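Local coordinates for protein octaprenyl Pyrophosphate Synthase (Helicobacter pylori, PDB 3TC1) that probably catalyses the chain elongation of an allylic prenyl diphosphate with isopentenyl diphosphate, giving the C40 product octaprenyl diphosphate, at residues 220-233 / 242-254. Sequence-based numbering, arbitrary orientation.
Sequences FKEGKTTLPYLLLY and GLLISYFKQDSHE
Phe220 and Phe248 form an offset edge-to-face pair, the edge of Phe248 turned to the face of Phe220 with planes at 76° and CE1 of Phe220 3.8 Å from CD1 of Phe248. The Phe220 ring, carried by a CG anti to N (chi1 -156°), meets the C-terminal end of helix 238-246: CE2 lies 3.7 Å from CD1 of Leu244, whose carbonyl O sits at the ring edge. Tyr229 lies nearly parallel to Phe220, CD1 over its centre, on the face opposite Phe248; its own edge meets CD1 of Leu244. CD2 of Leu244 loosely touches CD2 of Leu232 and CB of Tyr233.

One backbone hydrogen bond joins the segments, Lys249 N to Phe220 O (3.2 Å, 141° at the hydrogen). That carbonyl also accepts Gly223 N, from the opposite face of its plane, tying turn 220-223 to the type II turn 247-250. Lys249 CA adds a CH...O contact to Lys221 O (3.2 Å). Phe248 CE1 rests 3.3 Å from Gly223 O, and the extended Lys249 chain passes Gly223 CA.

Nearer solvent, Lys221 CD packs 3.3 Å from Asp251 CG; NZ to OD1, 4.2 Å, is beyond a salt bridge, but a water accepts from NZ and donates to OD2.

The Glu222 side chain stays about 8 Å from a bound magnesium ion. Phe148 adjoins Phe220, Phe263 of helix 253-265 packs edge-to-face with Tyr229, and helices 152-177 and 182-205 flank helix 227-233 within the all-alpha isoprenoid synthase fold.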
# COMPACT_ATOMS: atom_id res chain seq x y z
N PHE B 220 2.15 -24.91 -7.53
CA PHE B 220 3.13 -25.72 -6.80
C PHE B 220 4.56 -25.27 -7.12
O PHE B 220 5.44 -25.25 -6.25
CB PHE B 220 2.95 -27.20 -7.14
CG PHE B 220 3.48 -28.14 -6.08
CD1 PHE B 220 3.11 -27.98 -4.74
CD2 PHE B 220 4.31 -29.20 -6.42
CE1 PHE B 220 3.58 -28.85 -3.76
CE2 PHE B 220 4.78 -30.08 -5.45
CZ PHE B 220 4.41 -29.91 -4.12
N LYS B 221 4.78 -24.93 -8.39
CA LYS B 221 6.08 -24.46 -8.87
C LYS B 221 6.50 -23.21 -8.11
O LYS B 221 7.70 -22.93 -7.96
CB LYS B 221 5.99 -24.17 -10.37
CG LYS B 221 7.20 -23.48 -10.97
CD LYS B 221 7.02 -23.27 -12.47
CE LYS B 221 5.85 -22.35 -12.77
NZ LYS B 221 5.62 -22.20 -14.24
N GLU B 222 5.52 -22.45 -7.64
CA GLU B 222 5.78 -21.22 -6.90
C GLU B 222 5.74 -21.40 -5.39
O GLU B 222 5.84 -20.43 -4.64
CB GLU B 222 4.76 -20.14 -7.28
CG GLU B 222 4.94 -19.55 -8.67
CD GLU B 222 3.99 -18.39 -8.90
OE1 GLU B 222 4.04 -17.41 -8.13
OE2 GLU B 222 3.20 -18.45 -9.86
N GLY B 223 5.58 -22.64 -4.93
CA GLY B 223 5.56 -22.88 -3.50
C GLY B 223 4.20 -22.90 -2.82
O GLY B 223 4.12 -23.02 -1.59
N LYS B 224 3.12 -22.79 -3.59
CA LYS B 224 1.78 -22.81 -3.00
C LYS B 224 1.21 -24.22 -3.01
O LYS B 224 0.98 -24.77 -4.08
CB LYS B 224 0.84 -21.89 -3.79
CG LYS B 224 1.23 -20.42 -3.77
CD LYS B 224 0.27 -19.61 -4.63
CE LYS B 224 0.69 -18.15 -4.70
NZ LYS B 224 -0.17 -17.39 -5.65
N THR B 225 0.99 -24.80 -1.83
CA THR B 225 0.41 -26.13 -1.74
C THR B 225 -1.10 -25.97 -1.66
O THR B 225 -1.68 -25.90 -0.57
CB THR B 225 0.91 -26.90 -0.50
OG1 THR B 225 2.34 -26.87 -0.45
CG2 THR B 225 0.46 -28.36 -0.57
N THR B 226 -1.74 -25.89 -2.82
CA THR B 226 -3.19 -25.70 -2.92
C THR B 226 -3.99 -26.95 -2.58
O THR B 226 -3.42 -28.03 -2.41
CB THR B 226 -3.57 -25.20 -4.33
OG1 THR B 226 -3.14 -26.15 -5.31
CG2 THR B 226 -2.88 -23.87 -4.62
N LEU B 227 -5.31 -26.80 -2.47
CA LEU B 227 -6.18 -27.93 -2.10
C LEU B 227 -5.90 -29.24 -2.85
O LEU B 227 -5.81 -30.29 -2.23
CB LEU B 227 -7.65 -27.53 -2.26
CG LEU B 227 -8.65 -28.51 -1.62
CD1 LEU B 227 -8.26 -28.77 -0.16
CD2 LEU B 227 -10.06 -27.95 -1.70
N PRO B 228 -5.79 -29.19 -4.19
CA PRO B 228 -5.52 -30.44 -4.91
C PRO B 228 -4.31 -31.19 -4.34
O PRO B 228 -4.34 -32.40 -4.16
CB PRO B 228 -5.28 -29.97 -6.34
CG PRO B 228 -6.16 -28.76 -6.45
CD PRO B 228 -5.92 -28.06 -5.13
N TYR B 229 -3.24 -30.45 -4.07
CA TYR B 229 -2.01 -31.03 -3.54
C TYR B 229 -2.19 -31.53 -2.11
O TYR B 229 -1.62 -32.55 -1.73
CB TYR B 229 -0.87 -30.00 -3.61
CG TYR B 229 -0.47 -29.69 -5.04
CD1 TYR B 229 0.46 -30.49 -5.72
CD2 TYR B 229 -1.06 -28.62 -5.73
CE1 TYR B 229 0.79 -30.23 -7.05
CE2 TYR B 229 -0.73 -28.36 -7.06
CZ TYR B 229 0.20 -29.17 -7.71
OH TYR B 229 0.53 -28.90 -9.02
N LEU B 230 -2.98 -30.80 -1.33
CA LEU B 230 -3.26 -31.19 0.04
C LEU B 230 -4.05 -32.50 0.07
O LEU B 230 -3.72 -33.43 0.80
CB LEU B 230 -4.04 -30.08 0.75
CG LEU B 230 -3.20 -28.82 1.00
CD1 LEU B 230 -4.09 -27.62 1.24
CD2 LEU B 230 -2.28 -29.09 2.20
N LEU B 231 -5.12 -32.56 -0.73
CA LEU B 231 -5.95 -33.76 -0.79
C LEU B 231 -5.16 -34.94 -1.34
O LEU B 231 -5.31 -36.08 -0.88
CB LEU B 231 -7.20 -33.49 -1.64
CG LEU B 231 -8.17 -32.44 -1.09
CD1 LEU B 231 -9.33 -32.25 -2.06
CD2 LEU B 231 -8.70 -32.90 0.27
N LEU B 232 -4.32 -34.68 -2.34
CA LEU B 232 -3.50 -35.74 -2.93
C LEU B 232 -2.53 -36.30 -1.89
O LEU B 232 -2.42 -37.51 -1.72
CB LEU B 232 -2.70 -35.21 -4.13
CG LEU B 232 -1.74 -36.25 -4.75
CD1 LEU B 232 -2.56 -37.42 -5.31
CD2 LEU B 232 -0.91 -35.61 -5.85
N TYR B 233 -1.83 -35.40 -1.21
CA TYR B 233 -0.85 -35.77 -0.19
C TYR B 233 -1.42 -36.72 0.86
O TYR B 233 -0.74 -37.63 1.34
CB TYR B 233 -0.31 -34.52 0.50
CG TYR B 233 0.75 -34.84 1.53
CD1 TYR B 233 2.05 -35.16 1.14
CD2 TYR B 233 0.45 -34.85 2.89
CE1 TYR B 233 3.02 -35.49 2.08
CE2 TYR B 233 1.41 -35.19 3.84
CZ TYR B 233 2.70 -35.50 3.42
OH TYR B 233 3.66 -35.82 4.35
N GLY B 242 7.13 -38.65 -0.73
CA GLY B 242 8.51 -38.18 -0.84
C GLY B 242 8.73 -37.48 -2.17
O GLY B 242 9.36 -36.42 -2.24
N LEU B 243 8.22 -38.08 -3.24
CA LEU B 243 8.37 -37.50 -4.57
C LEU B 243 7.66 -36.15 -4.67
O LEU B 243 8.22 -35.18 -5.18
CB LEU B 243 7.82 -38.44 -5.64
CG LEU B 243 8.59 -39.74 -5.92
CD1 LEU B 243 7.90 -40.51 -7.05
CD2 LEU B 243 10.02 -39.41 -6.31
N LEU B 244 6.41 -36.08 -4.21
CA LEU B 244 5.66 -34.84 -4.27
C LEU B 244 6.43 -33.73 -3.56
O LEU B 244 6.58 -32.63 -4.09
CB LEU B 244 4.27 -35.00 -3.65
CG LEU B 244 3.39 -33.75 -3.71
CD1 LEU B 244 3.15 -33.36 -5.17
CD2 LEU B 244 2.07 -34.03 -3.00
N ILE B 245 6.91 -34.02 -2.35
CA ILE B 245 7.67 -33.03 -1.60
C ILE B 245 8.92 -32.60 -2.36
O ILE B 245 9.27 -31.42 -2.40
CB ILE B 245 8.06 -33.57 -0.20
CG1 ILE B 245 6.80 -33.74 0.66
CG2 ILE B 245 9.04 -32.60 0.48
CD1 ILE B 245 7.06 -34.30 2.04
N SER B 246 9.60 -33.56 -2.99
CA SER B 246 10.81 -33.26 -3.75
C SER B 246 10.49 -32.39 -4.97
O SER B 246 11.36 -31.70 -5.49
CB SER B 246 11.47 -34.55 -4.23
OG SER B 246 10.77 -35.09 -5.34
N TYR B 247 9.24 -32.43 -5.43
CA TYR B 247 8.87 -31.62 -6.59
C TYR B 247 8.45 -30.21 -6.20
O TYR B 247 8.17 -29.38 -7.06
CB TYR B 247 7.76 -32.30 -7.39
CG TYR B 247 8.16 -33.62 -8.00
CD1 TYR B 247 9.51 -33.91 -8.27
CD2 TYR B 247 7.20 -34.59 -8.32
CE1 TYR B 247 9.89 -35.12 -8.85
CE2 TYR B 247 7.57 -35.80 -8.90
CZ TYR B 247 8.92 -36.07 -9.16
OH TYR B 247 9.29 -37.27 -9.71
N PHE B 248 8.40 -29.94 -4.90
CA PHE B 248 8.01 -28.62 -4.40
C PHE B 248 8.90 -27.55 -5.06
O PHE B 248 10.12 -27.67 -5.09
CB PHE B 248 8.18 -28.57 -2.88
CG PHE B 248 7.76 -27.26 -2.25
CD1 PHE B 248 6.42 -26.88 -2.24
CD2 PHE B 248 8.70 -26.42 -1.67
CE1 PHE B 248 6.02 -25.68 -1.66
CE2 PHE B 248 8.31 -25.21 -1.08
CZ PHE B 248 6.97 -24.84 -1.07
N LYS B 249 8.26 -26.52 -5.61
CA LYS B 249 8.94 -25.41 -6.28
C LYS B 249 9.81 -25.80 -7.48
O LYS B 249 10.61 -24.98 -7.95
CB LYS B 249 9.79 -24.61 -5.29
CG LYS B 249 8.97 -23.60 -4.50
CD LYS B 249 9.84 -22.77 -3.56
CE LYS B 249 8.98 -21.76 -2.80
NZ LYS B 249 9.78 -20.91 -1.89
N GLN B 250 9.67 -27.02 -7.96
CA GLN B 250 10.43 -27.46 -9.12
C GLN B 250 9.63 -27.15 -10.38
O GLN B 250 8.41 -26.99 -10.32
CB GLN B 250 10.76 -28.95 -9.01
CG GLN B 250 11.60 -29.24 -7.78
CD GLN B 250 12.68 -28.19 -7.56
OE1 GLN B 250 13.48 -27.90 -8.45
NE2 GLN B 250 12.70 -27.59 -6.37
N ASP B 251 10.30 -27.09 -11.52
CA ASP B 251 9.63 -26.71 -12.77
C ASP B 251 10.03 -27.57 -13.97
O ASP B 251 11.10 -27.37 -14.55
CB ASP B 251 9.95 -25.22 -13.02
CG ASP B 251 9.37 -24.70 -14.33
OD1 ASP B 251 8.40 -25.28 -14.85
OD2 ASP B 251 9.89 -23.67 -14.82
N SER B 252 9.17 -28.52 -14.33
CA SER B 252 9.45 -29.39 -15.47
C SER B 252 8.18 -30.06 -16.00
O SER B 252 7.22 -30.28 -15.25
CB SER B 252 10.47 -30.46 -15.10
OG SER B 252 9.87 -31.56 -14.44
N HIS B 253 8.19 -30.39 -17.29
CA HIS B 253 7.06 -31.03 -17.95
C HIS B 253 6.76 -32.40 -17.33
O HIS B 253 5.60 -32.80 -17.22
CB HIS B 253 7.37 -31.21 -19.44
CG HIS B 253 6.35 -32.03 -20.18
ND1 HIS B 253 5.07 -31.59 -20.43
CD2 HIS B 253 6.43 -33.27 -20.71
CE1 HIS B 253 4.40 -32.52 -21.09
NE2 HIS B 253 5.21 -33.55 -21.27
N GLU B 254 7.81 -33.10 -16.94
CA GLU B 254 7.66 -34.43 -16.37
C GLU B 254 6.98 -34.40 -15.01
O GLU B 254 6.19 -35.30 -14.68
CB GLU B 254 9.03 -35.12 -16.28
CG GLU B 254 9.71 -35.40 -17.64
CD GLU B 254 10.10 -34.14 -18.41
OE1 GLU B 254 10.67 -33.21 -17.80
OE2 GLU B 254 9.87 -34.09 -19.65
O HOH W 1 8.39 -21.80 -15.70